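Long-range contacts in tetraacyldisaccharide 4'-kinase (Aquifex aeolicus, PDB 4ITM), which probably transfers the gamma-phosphate of ATP to the 4'-position of a tetraacyldisaccharide 1-phosphate, forming lipid IVA in lipid A biosynthesis: residues V38-N43 against D149-L154; E207-L212 against A293-V298; V219-L224 against L248-K253. One frame throughout, in Å; residues are numbered along the deposited sequence.

Contact 1: V38-N43 against D149-L154; sequences VISVGN and DLNILL
Val38-Asn43 and Asp149-Leu154 pair as parallel neighbours, Ile39 opposite Leu150 and Val41 opposite Ile152, with strand axes at 27°. The backbone bonds come alternately from either strand. Ser40 N bonds to Leu150 O (2.8 Å), and Ser40 O receives Ile152 N (2.8 Å). Further on, Gly42 N reaches Ile152 O weakly, while Leu154 N gives Gly42 O a bond of 2.7 Å at 170°. At the start, Asp149 N binds Val38 O, and the Asp149 carboxylate turns back so that the anti lone pair of OD2 takes Val38 N at 3.0 Å; its other oxygen, OD1, is held by His147.

A water bridges the polar side chains. It accepts from Ser40 OG and donates to Asn151 OD1 (2.8 Å) and Ile152 O, three bonds that tie the Ser40-Asn151 pair together where OG and OD1 do not bond directly. Asn151 OD1 also receives Arg148.

Apolar contacts line the face of Ile39, Val41, Ile152 and Leu154. The chi1 of -60° at Ile39 sets CG2 on the side of Ile152, where it lies beside CD1 of that residue (3.8 Å), the two side chains pointing the same way; Val41 CG1 meets Leu154 CD1 at 4.0 Å, and helix 51-61 packs on this face through Phe54 and Leu58.

Asn43 ND2 binds Ser49 OG and OD1 binds Arg171, so the strand end reaches the predicted ATP-binding loop Ser45-Thr52. A parallel strand running into a glycine-rich loop and then helix 51-61 is the hallmark of the P-loop NTPase fold.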
loop_
_atom_site.group_PDB
_atom_site.type_symbol
_atom_site.label_atom_id
_atom_site.label_comp_id
_atom_site.label_asym_id
_atom_site.label_seq_id
_atom_site.Cartn_x
_atom_site.Cartn_y
_atom_site.Cartn_z
ATOM N N VAL A 38 17.754 -1.505 -0.666
ATOM C CA VAL A 38 16.427 -1.901 -0.245
ATOM C C VAL A 38 15.807 -0.775 0.573
ATOM O O VAL A 38 16.352 -0.341 1.596
ATOM C CB VAL A 38 16.489 -3.169 0.636
ATOM C CG1 VAL A 38 15.149 -3.438 1.269
ATOM C CG2 VAL A 38 16.987 -4.374 -0.178
ATOM N N ILE A 39 14.667 -0.288 0.113
ATOM C CA ILE A 39 13.902 0.679 0.878
ATOM C C ILE A 39 12.677 -0.014 1.440
ATOM O O ILE A 39 11.938 -0.665 0.703
ATOM C CB ILE A 39 13.453 1.873 -0.012
ATOM C CG1 ILE A 39 14.686 2.575 -0.582
ATOM C CG2 ILE A 39 12.616 2.830 0.788
ATOM C CD1 ILE A 39 14.379 3.635 -1.672
ATOM N N SER A 40 12.464 0.104 2.747
ATOM C CA SER A 40 11.249 -0.446 3.325
ATOM C C SER A 40 10.218 0.638 3.579
ATOM O O SER A 40 10.553 1.715 4.068
ATOM C CB SER A 40 11.536 -1.194 4.630
ATOM O OG SER A 40 10.346 -1.794 5.125
ATOM N N VAL A 41 8.973 0.340 3.213
ATOM C CA VAL A 41 7.809 1.140 3.574
ATOM C C VAL A 41 7.036 0.296 4.569
ATOM O O VAL A 41 6.895 -0.908 4.373
ATOM C CB VAL A 41 6.928 1.411 2.333
ATOM C CG1 VAL A 41 5.617 2.105 2.708
ATOM C CG2 VAL A 41 7.704 2.234 1.322
ATOM N N GLY A 42 6.558 0.896 5.655
ATOM C CA GLY A 42 5.901 0.100 6.669
ATOM C C GLY A 42 4.897 0.838 7.522
ATOM O O GLY A 42 4.787 2.047 7.441
ATOM N N ASN A 43 4.149 0.093 8.330
ATOM C CA ASN A 43 3.374 0.724 9.388
ATOM C C ASN A 43 3.170 -0.167 10.600
ATOM O O ASN A 43 3.362 -1.391 10.547
ATOM C CB ASN A 43 2.044 1.287 8.888
ATOM C CG ASN A 43 1.051 0.222 8.579
ATOM O OD1 ASN A 43 1.420 -0.874 8.184
ATOM N ND2 ASN A 43 -0.226 0.532 8.743
ATOM N N ASP A 149 18.138 -0.495 3.761
ATOM C CA ASP A 149 19.069 0.624 3.867
ATOM C C ASP A 149 18.349 1.916 4.239
ATOM O O ASP A 149 18.947 2.875 4.713
ATOM C CB ASP A 149 19.811 0.788 2.548
ATOM C CG ASP A 149 20.544 -0.472 2.151
ATOM O OD1 ASP A 149 21.571 -0.776 2.800
ATOM O OD2 ASP A 149 20.083 -1.168 1.217
ATOM N N LEU A 150 17.049 1.931 4.012
ATOM C CA LEU A 150 16.239 3.071 4.381
ATOM C C LEU A 150 14.905 2.538 4.870
ATOM O O LEU A 150 14.136 1.930 4.114
ATOM C CB LEU A 150 16.072 4.036 3.197
ATOM C CG LEU A 150 15.157 5.245 3.430
ATOM C CD1 LEU A 150 15.625 6.111 4.624
ATOM C CD2 LEU A 150 15.065 6.079 2.177
ATOM N N ASN A 151 14.649 2.753 6.153
ATOM C CA ASN A 151 13.486 2.188 6.816
ATOM C C ASN A 151 12.451 3.282 7.001
ATOM O O ASN A 151 12.548 4.069 7.936
ATOM C CB ASN A 151 13.905 1.611 8.183
ATOM C CG ASN A 151 12.974 0.516 8.681
ATOM O OD1 ASN A 151 12.220 -0.091 7.908
ATOM N ND2 ASN A 151 13.037 0.241 9.990
ATOM N N ILE A 152 11.468 3.336 6.104
ATOM C CA ILE A 152 10.440 4.369 6.163
ATOM C C ILE A 152 9.183 3.857 6.892
ATOM O O ILE A 152 8.659 2.805 6.563
ATOM C CB ILE A 152 10.074 4.863 4.759
ATOM C CG1 ILE A 152 11.320 5.382 4.024
ATOM C CG2 ILE A 152 8.989 5.956 4.839
ATOM C CD1 ILE A 152 11.023 5.814 2.575
ATOM N N LEU A 153 8.721 4.588 7.901
ATOM C CA LEU A 153 7.534 4.162 8.648
ATOM C C LEU A 153 6.395 5.158 8.433
ATOM O O LEU A 153 6.579 6.359 8.635
ATOM C CB LEU A 153 7.844 4.030 10.153
ATOM C CG LEU A 153 6.657 3.692 11.072
ATOM C CD1 LEU A 153 6.122 2.310 10.745
ATOM C CD2 LEU A 153 7.034 3.787 12.573
ATOM N N LEU A 154 5.229 4.657 8.017
ATOM C CA LEU A 154 4.035 5.490 7.873
ATOM C C LEU A 154 3.290 5.494 9.188
ATOM O O LEU A 154 3.103 4.459 9.814
ATOM C CB LEU A 154 3.092 4.950 6.799
ATOM C CG LEU A 154 3.664 4.601 5.427
ATOM C CD1 LEU A 154 2.588 3.972 4.597
ATOM C CD2 LEU A 154 4.202 5.825 4.740
HETATM O O HOH W 1 9.575 0.112 6.880
#

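Contact 2: E207-L212 against A293-V298; sequences EFCCLL and ALNFKV. With ATP (adenosine-5'-triphosphate), chain B.
Glu207-Leu212 runs antiparallel to Ala293-Val298, and its ladder is broken by a classic beta bulge. Cys209 N (3.0 Å) and, weakly, Cys210 N both bond to Asn295 O, which shifts the register by one residue between the Phe208-Phe296 and Cys210-Asn295 pairs. Regular bonding brackets the bulge: Glu207 pairs with Lys297 through N and O both ways, and Leu212 does the same with Ala293.

A side-chain bond reinforces the bulge. Asn295 CG stands anti to the backbone N (chi1 -179°), carrying ND2 to Cys210 SG at 3.2 Å, with the sulfur 17° out of the amide plane. Leu212 CG packs on Asn295 CB.

The face of Phe208 and Phe296 is aromatic. The edge of Phe208 is directed at the face of Phe296, a T-shaped pair with centroids 5.7 Å apart and planes at 71°. Leu294 CD2 touches Phe208 CE1 at 3.6 Å.

The outward backbone edge of Phe296 reads the adenine of ATP: its N donates to ATP N1 (3.0 Å) and its O accepts from ATP N6 (2.7 Å), two bonds that meet the Watson-Crick edge of the base. Val298 CG2 lies near N6.

Around this ladder, strand 218-219 pairs with Leu211, helix 51-61 reaches Asn295 and Val298, and helix 238-247 packs on Leu294 and Phe296.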
loop_
_atom_site.group_PDB
_atom_site.type_symbol
_atom_site.label_atom_id
_atom_site.label_comp_id
_atom_site.label_asym_id
_atom_site.label_seq_id
_atom_site.Cartn_x
_atom_site.Cartn_y
_atom_site.Cartn_z
ATOM N N GLU A 207 -4.117 14.410 -3.800
ATOM C CA GLU A 207 -4.983 15.350 -4.496
ATOM C C GLU A 207 -5.553 14.708 -5.760
ATOM O O GLU A 207 -4.844 14.026 -6.505
ATOM C CB GLU A 207 -4.225 16.627 -4.860
ATOM C CG GLU A 207 -3.752 17.437 -3.668
ATOM C CD GLU A 207 -2.836 18.583 -4.064
ATOM O OE1 GLU A 207 -2.381 18.619 -5.227
ATOM O OE2 GLU A 207 -2.572 19.451 -3.207
ATOM N N PHE A 208 -6.835 14.944 -6.000
ATOM C CA PHE A 208 -7.501 14.373 -7.158
ATOM C C PHE A 208 -6.841 14.812 -8.464
ATOM O O PHE A 208 -6.590 15.989 -8.683
ATOM C CB PHE A 208 -8.984 14.730 -7.159
ATOM C CG PHE A 208 -9.739 14.102 -8.280
ATOM C CD1 PHE A 208 -9.906 12.729 -8.327
ATOM C CD2 PHE A 208 -10.268 14.877 -9.300
ATOM C CE1 PHE A 208 -10.593 12.135 -9.370
ATOM C CE2 PHE A 208 -10.959 14.289 -10.349
ATOM C CZ PHE A 208 -11.123 12.913 -10.383
ATOM N N CYS A 209 -6.524 13.844 -9.314
ATOM C CA CYS A 209 -5.911 14.149 -10.597
ATOM C C CYS A 209 -6.799 13.795 -11.794
ATOM O O CYS A 209 -7.072 14.641 -12.640
ATOM C CB CYS A 209 -4.557 13.439 -10.703
ATOM S SG CYS A 209 -4.002 13.064 -12.378
ATOM N N CYS A 210 -7.235 12.542 -11.855
ATOM C CA CYS A 210 -7.905 12.001 -13.037
ATOM C C CYS A 210 -8.649 10.701 -12.722
ATOM O O CYS A 210 -8.534 10.173 -11.626
ATOM C CB CYS A 210 -6.932 11.822 -14.201
ATOM S SG CYS A 210 -5.477 10.830 -13.834
ATOM N N LEU A 211 -9.453 10.225 -13.664
ATOM C CA LEU A 211 -9.908 8.831 -13.678
ATOM C C LEU A 211 -8.856 7.804 -14.110
ATOM O O LEU A 211 -7.934 8.118 -14.856
ATOM C CB LEU A 211 -11.172 8.684 -14.527
ATOM C CG LEU A 211 -12.245 9.746 -14.292
ATOM C CD1 LEU A 211 -13.454 9.500 -15.182
ATOM C CD2 LEU A 211 -12.645 9.790 -12.829
ATOM N N LEU A 212 -9.017 6.570 -13.642
ATOM C CA LEU A 212 -8.333 5.434 -14.235
ATOM C C LEU A 212 -9.358 4.605 -15.013
ATOM O O LEU A 212 -10.416 4.283 -14.483
ATOM C CB LEU A 212 -7.654 4.593 -13.158
ATOM C CG LEU A 212 -6.500 5.269 -12.422
ATOM C CD1 LEU A 212 -6.183 4.503 -11.153
ATOM C CD2 LEU A 212 -5.244 5.380 -13.336
ATOM N N ALA A 293 -12.039 4.312 -12.102
ATOM C CA ALA A 293 -11.702 4.578 -10.706
ATOM C C ALA A 293 -11.087 5.959 -10.633
ATOM O O ALA A 293 -10.707 6.522 -11.655
ATOM C CB ALA A 293 -10.734 3.530 -10.166
ATOM N N LEU A 294 -11.012 6.508 -9.428
ATOM C CA LEU A 294 -10.414 7.821 -9.210
ATOM C C LEU A 294 -8.919 7.645 -9.013
ATOM O O LEU A 294 -8.484 6.704 -8.352
ATOM C CB LEU A 294 -11.002 8.484 -7.962
ATOM C CG LEU A 294 -12.522 8.612 -7.823
ATOM C CD1 LEU A 294 -12.873 9.147 -6.448
ATOM C CD2 LEU A 294 -13.081 9.510 -8.897
ATOM N N ASN A 295 -8.145 8.555 -9.585
ATOM C CA ASN A 295 -6.703 8.550 -9.452
ATOM C C ASN A 295 -6.275 9.805 -8.698
ATOM O O ASN A 295 -6.742 10.898 -9.006
ATOM C CB ASN A 295 -6.057 8.502 -10.844
ATOM C CG ASN A 295 -4.539 8.469 -10.789
ATOM O OD1 ASN A 295 -3.938 7.637 -10.103
ATOM N ND2 ASN A 295 -3.914 9.391 -11.496
ATOM N N PHE A 296 -5.409 9.645 -7.697
ATOM C CA PHE A 296 -4.941 10.776 -6.894
ATOM C C PHE A 296 -3.432 10.943 -7.008
ATOM O O PHE A 296 -2.683 9.961 -6.916
ATOM C CB PHE A 296 -5.308 10.589 -5.415
ATOM C CG PHE A 296 -6.779 10.646 -5.145
ATOM C CD1 PHE A 296 -7.567 9.513 -5.285
ATOM C CD2 PHE A 296 -7.380 11.835 -4.754
ATOM C CE1 PHE A 296 -8.922 9.566 -5.044
ATOM C CE2 PHE A 296 -8.741 11.889 -4.506
ATOM C CZ PHE A 296 -9.512 10.757 -4.657
ATOM N N LYS A 297 -2.993 12.183 -7.196
ATOM C CA LYS A 297 -1.571 12.517 -7.120
ATOM C C LYS A 297 -1.148 12.417 -5.666
ATOM O O LYS A 297 -1.930 12.729 -4.761
ATOM C CB LYS A 297 -1.297 13.941 -7.622
ATOM C CG LYS A 297 -1.557 14.182 -9.107
ATOM C CD LYS A 297 -1.271 15.641 -9.489
ATOM C CE LYS A 297 -1.592 15.939 -10.959
ATOM N NZ LYS A 297 -0.765 15.140 -11.908
ATOM N N VAL A 298 0.081 11.964 -5.439
ATOM C CA VAL A 298 0.602 11.840 -4.082
ATOM C C VAL A 298 1.761 12.804 -3.883
ATOM O O VAL A 298 2.704 12.812 -4.674
ATOM C CB VAL A 298 1.065 10.414 -3.798
ATOM C CG1 VAL A 298 1.509 10.267 -2.328
ATOM C CG2 VAL A 298 -0.051 9.444 -4.130
HETATM P PG ATP B . -3.659 0.868 1.600
HETATM O O1G ATP B . -3.238 0.435 2.975
HETATM O O2G ATP B . -2.549 1.219 0.643
HETATM O O3G ATP B . -4.725 -0.006 0.977
HETATM P PB ATP B . -5.427 2.681 2.958
HETATM O O1B ATP B . -4.734 3.427 4.078
HETATM O O2B ATP B . -6.266 1.486 3.313
HETATM O O3B ATP B . -4.406 2.288 1.777
HETATM P PA ATP B . -6.036 5.028 1.340
HETATM O O1A ATP B . -7.063 5.975 1.904
HETATM O O2A ATP B . -4.591 5.442 1.357
HETATM O O3A ATP B . -6.384 3.685 2.162
HETATM O "O5'" ATP B . -6.456 4.660 -0.181
HETATM C "C5'" ATP B . -7.596 3.818 -0.407
HETATM C "C4'" ATP B . -7.385 2.841 -1.565
HETATM O "O4'" ATP B . -7.286 3.517 -2.827
HETATM C "C3'" ATP B . -6.114 2.017 -1.414
HETATM O "O3'" ATP B . -6.369 0.827 -0.659
HETATM C "C2'" ATP B . -5.672 1.775 -2.857
HETATM O "O2'" ATP B . -6.366 0.670 -3.443
HETATM C "C1'" ATP B . -6.209 2.980 -3.606
HETATM N N9 ATP B . -5.226 4.082 -3.720
HETATM C C8 ATP B . -4.265 4.402 -2.828
HETATM N N7 ATP B . -3.570 5.488 -3.224
HETATM C C5 ATP B . -4.107 5.886 -4.402
HETATM C C6 ATP B . -3.848 6.978 -5.367
HETATM N N6 ATP B . -2.855 7.880 -5.143
HETATM N N1 ATP B . -4.635 7.029 -6.474
HETATM C C2 ATP B . -5.631 6.142 -6.692
HETATM N N3 ATP B . -5.923 5.126 -5.862
HETATM C C4 ATP B . -5.204 4.960 -4.720
#

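Contact 3: V219-L224 against L248-K253; sequences VPFDIL and LGIKVK
Phe221 meets Ile250 where a short 3-10 turn, Asp222-Leu224, faces the chain leaving helix 238-247 through a Schellman motif at Gly249. There is no hydrogen bond between 219-224 and 248-253; the contact is apolar and small, burying 154 Å² with both sides summed.

The Phe221 ring presents its edge. Ile250 CG1 lies near the ring plane, 4.0 Å from Phe221 CE2, and Ile250 CD1 follows at 4.2 Å from the same carbon, the two side chains crossing at a slant. A chi1 of 175°, with CG anti to the backbone N, places the Phe221 ring so that CE2 meets Ile250. The ring also makes an edge-to-face pair with Phe208.

Leu224 comes to Ile250 from the other end of the turn. Its CD1 approaches Ile250 CG2 at 4.2 Å, so the two branches of Ile250 are divided between partners: the CG1-CD1 arm goes to Phe221 and the CG2 methyl to Leu224. The torsion chi1 of -59° at Ile250 sets CG1 anti to the carbonyl carbon and CG2 anti to N, which accounts for this division. Val229 of strand 229-234 touches both Leu224 and Ile250, and Leu294 of strand 291-300 also packs on Ile250, joining the loop after strand 218-219 to the start of strand 252-258.

The turn itself is closed by a backbone bond from Leu224 N to Phe221 O, 3.1 Å. Lys251, exposed on the surface, brings its NZ to 4.0 Å from Leu224 O, near but without a hydrogen bond.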
loop_
_atom_site.group_PDB
_atom_site.type_symbol
_atom_site.label_atom_id
_atom_site.label_comp_id
_atom_site.label_asym_id
_atom_site.label_seq_id
_atom_site.Cartn_x
_atom_site.Cartn_y
_atom_site.Cartn_z
ATOM N N VAL A 219 -7.135 8.943 -17.690
ATOM C CA VAL A 219 -8.071 9.619 -18.578
ATOM C C VAL A 219 -8.637 10.844 -17.863
ATOM O O VAL A 219 -8.748 10.855 -16.640
ATOM C CB VAL A 219 -9.218 8.684 -19.060
ATOM C CG1 VAL A 219 -8.653 7.411 -19.695
ATOM C CG2 VAL A 219 -10.155 8.340 -17.927
ATOM N N PRO A 220 -8.970 11.892 -18.620
ATOM C CA PRO A 220 -9.392 13.137 -17.975
ATOM C C PRO A 220 -10.697 12.998 -17.194
ATOM O O PRO A 220 -11.564 12.194 -17.549
ATOM C CB PRO A 220 -9.586 14.092 -19.160
ATOM C CG PRO A 220 -8.751 13.502 -20.258
ATOM C CD PRO A 220 -8.873 12.034 -20.084
ATOM N N PHE A 221 -10.812 13.800 -16.140
ATOM C CA PHE A 221 -12.016 13.909 -15.323
ATOM C C PHE A 221 -13.191 14.486 -16.131
ATOM O O PHE A 221 -14.357 14.277 -15.781
ATOM C CB PHE A 221 -11.681 14.795 -14.117
ATOM C CG PHE A 221 -12.847 15.118 -13.224
ATOM C CD1 PHE A 221 -13.180 16.445 -12.959
ATOM C CD2 PHE A 221 -13.584 14.111 -12.615
ATOM C CE1 PHE A 221 -14.242 16.766 -12.116
ATOM C CE2 PHE A 221 -14.650 14.423 -11.772
ATOM C CZ PHE A 221 -14.978 15.755 -11.522
ATOM N N ASP A 222 -12.867 15.191 -17.217
ATOM C CA ASP A 222 -13.849 15.912 -18.034
ATOM C C ASP A 222 -15.050 15.078 -18.445
ATOM O O ASP A 222 -16.156 15.597 -18.546
ATOM C CB ASP A 222 -13.205 16.449 -19.318
ATOM C CG ASP A 222 -12.006 17.327 -19.053
ATOM O OD1 ASP A 222 -11.917 17.909 -17.951
ATOM O OD2 ASP A 222 -11.150 17.434 -19.958
ATOM N N ILE A 223 -14.828 13.791 -18.698
ATOM C CA ILE A 223 -15.869 12.935 -19.263
ATOM C C ILE A 223 -17.103 12.802 -18.365
ATOM O O ILE A 223 -18.150 12.336 -18.809
ATOM C CB ILE A 223 -15.325 11.532 -19.597
ATOM C CG1 ILE A 223 -15.247 10.669 -18.335
ATOM C CG2 ILE A 223 -13.970 11.640 -20.289
ATOM C CD1 ILE A 223 -15.039 9.199 -18.621
ATOM N N LEU A 224 -16.975 13.216 -17.108
ATOM C CA LEU A 224 -18.082 13.171 -16.161
ATOM C C LEU A 224 -18.959 14.415 -16.258
ATOM O O LEU A 224 -20.079 14.435 -15.742
ATOM C CB LEU A 224 -17.564 13.005 -14.733
ATOM C CG LEU A 224 -16.754 11.735 -14.468
ATOM C CD1 LEU A 224 -16.461 11.574 -12.978
ATOM C CD2 LEU A 224 -17.475 10.514 -15.020
ATOM N N LEU A 248 -15.897 15.571 -3.974
ATOM C CA LEU A 248 -15.345 15.888 -5.287
ATOM C C LEU A 248 -16.403 16.484 -6.212
ATOM O O LEU A 248 -16.097 16.898 -7.333
ATOM C CB LEU A 248 -14.740 14.643 -5.938
ATOM C CG LEU A 248 -13.407 14.168 -5.363
ATOM C CD1 LEU A 248 -12.834 13.033 -6.196
ATOM C CD2 LEU A 248 -12.435 15.331 -5.272
ATOM N N GLY A 249 -17.648 16.510 -5.743
ATOM C CA GLY A 249 -18.742 17.066 -6.520
ATOM C C GLY A 249 -19.259 16.133 -7.595
ATOM O O GLY A 249 -20.043 16.531 -8.459
ATOM N N ILE A 250 -18.826 14.879 -7.545
ATOM C CA ILE A 250 -19.250 13.909 -8.542
ATOM C C ILE A 250 -20.725 13.541 -8.389
ATOM O O ILE A 250 -21.166 13.153 -7.307
ATOM C CB ILE A 250 -18.380 12.652 -8.486
ATOM C CG1 ILE A 250 -16.915 13.031 -8.730
ATOM C CG2 ILE A 250 -18.866 11.631 -9.497
ATOM C CD1 ILE A 250 -15.959 11.862 -8.719
ATOM N N LYS A 251 -21.480 13.667 -9.479
ATOM C CA LYS A 251 -22.914 13.393 -9.465
ATOM C C LYS A 251 -23.189 11.895 -9.559
ATOM O O LYS A 251 -22.921 11.276 -10.585
ATOM C CB LYS A 251 -23.606 14.102 -10.635
ATOM C CG LYS A 251 -23.010 15.453 -11.003
ATOM C CD LYS A 251 -23.713 16.044 -12.221
ATOM C CE LYS A 251 -23.051 17.332 -12.687
ATOM N NZ LYS A 251 -21.710 17.100 -13.290
ATOM N N VAL A 252 -23.746 11.323 -8.496
ATOM C CA VAL A 252 -24.025 9.894 -8.446
ATOM C C VAL A 252 -25.529 9.670 -8.417
ATOM O O VAL A 252 -26.198 10.105 -7.482
ATOM C CB VAL A 252 -23.399 9.254 -7.179
ATOM C CG1 VAL A 252 -23.752 7.775 -7.083
ATOM C CG2 VAL A 252 -21.894 9.451 -7.175
ATOM N N LYS A 253 -26.057 9.002 -9.441
ATOM C CA LYS A 253 -27.495 8.737 -9.540
ATOM C C LYS A 253 -27.892 7.491 -8.754
ATOM O O LYS A 253 -29.062 7.311 -8.409
ATOM C CB LYS A 253 -27.936 8.568 -11.005
ATOM C CG LYS A 253 -27.344 7.334 -11.694
ATOM C CD LYS A 253 -28.109 6.939 -12.960
ATOM C CE LYS A 253 -27.516 7.580 -14.205
ATOM N NZ LYS A 253 -27.936 6.873 -15.448
#

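How the contacts relate
Contact 3 is nested inside the loop that contact 2 closes, and the two touch, with centres about 11 Å apart. Their junction includes a probable hydrogen bond between Leu211 O and Val219 N (3.1 Å) and packing of Phe208 CD1 on Leu248 CD1 (3.6 Å). Contact 1 precedes both along the chain and touches neither: its centre is about 24 Å from that of contact 2 and about 35 Å from that of contact 3, on the other side of the chain's centre. ATP lies between contacts 1 and 2: its adenine bonds to contact 2, while the Asn43 side chain of contact 1 stays about 7 Å from it. Contact 3 stays peripheral, Leu248 side chain about 10 Å from ATP.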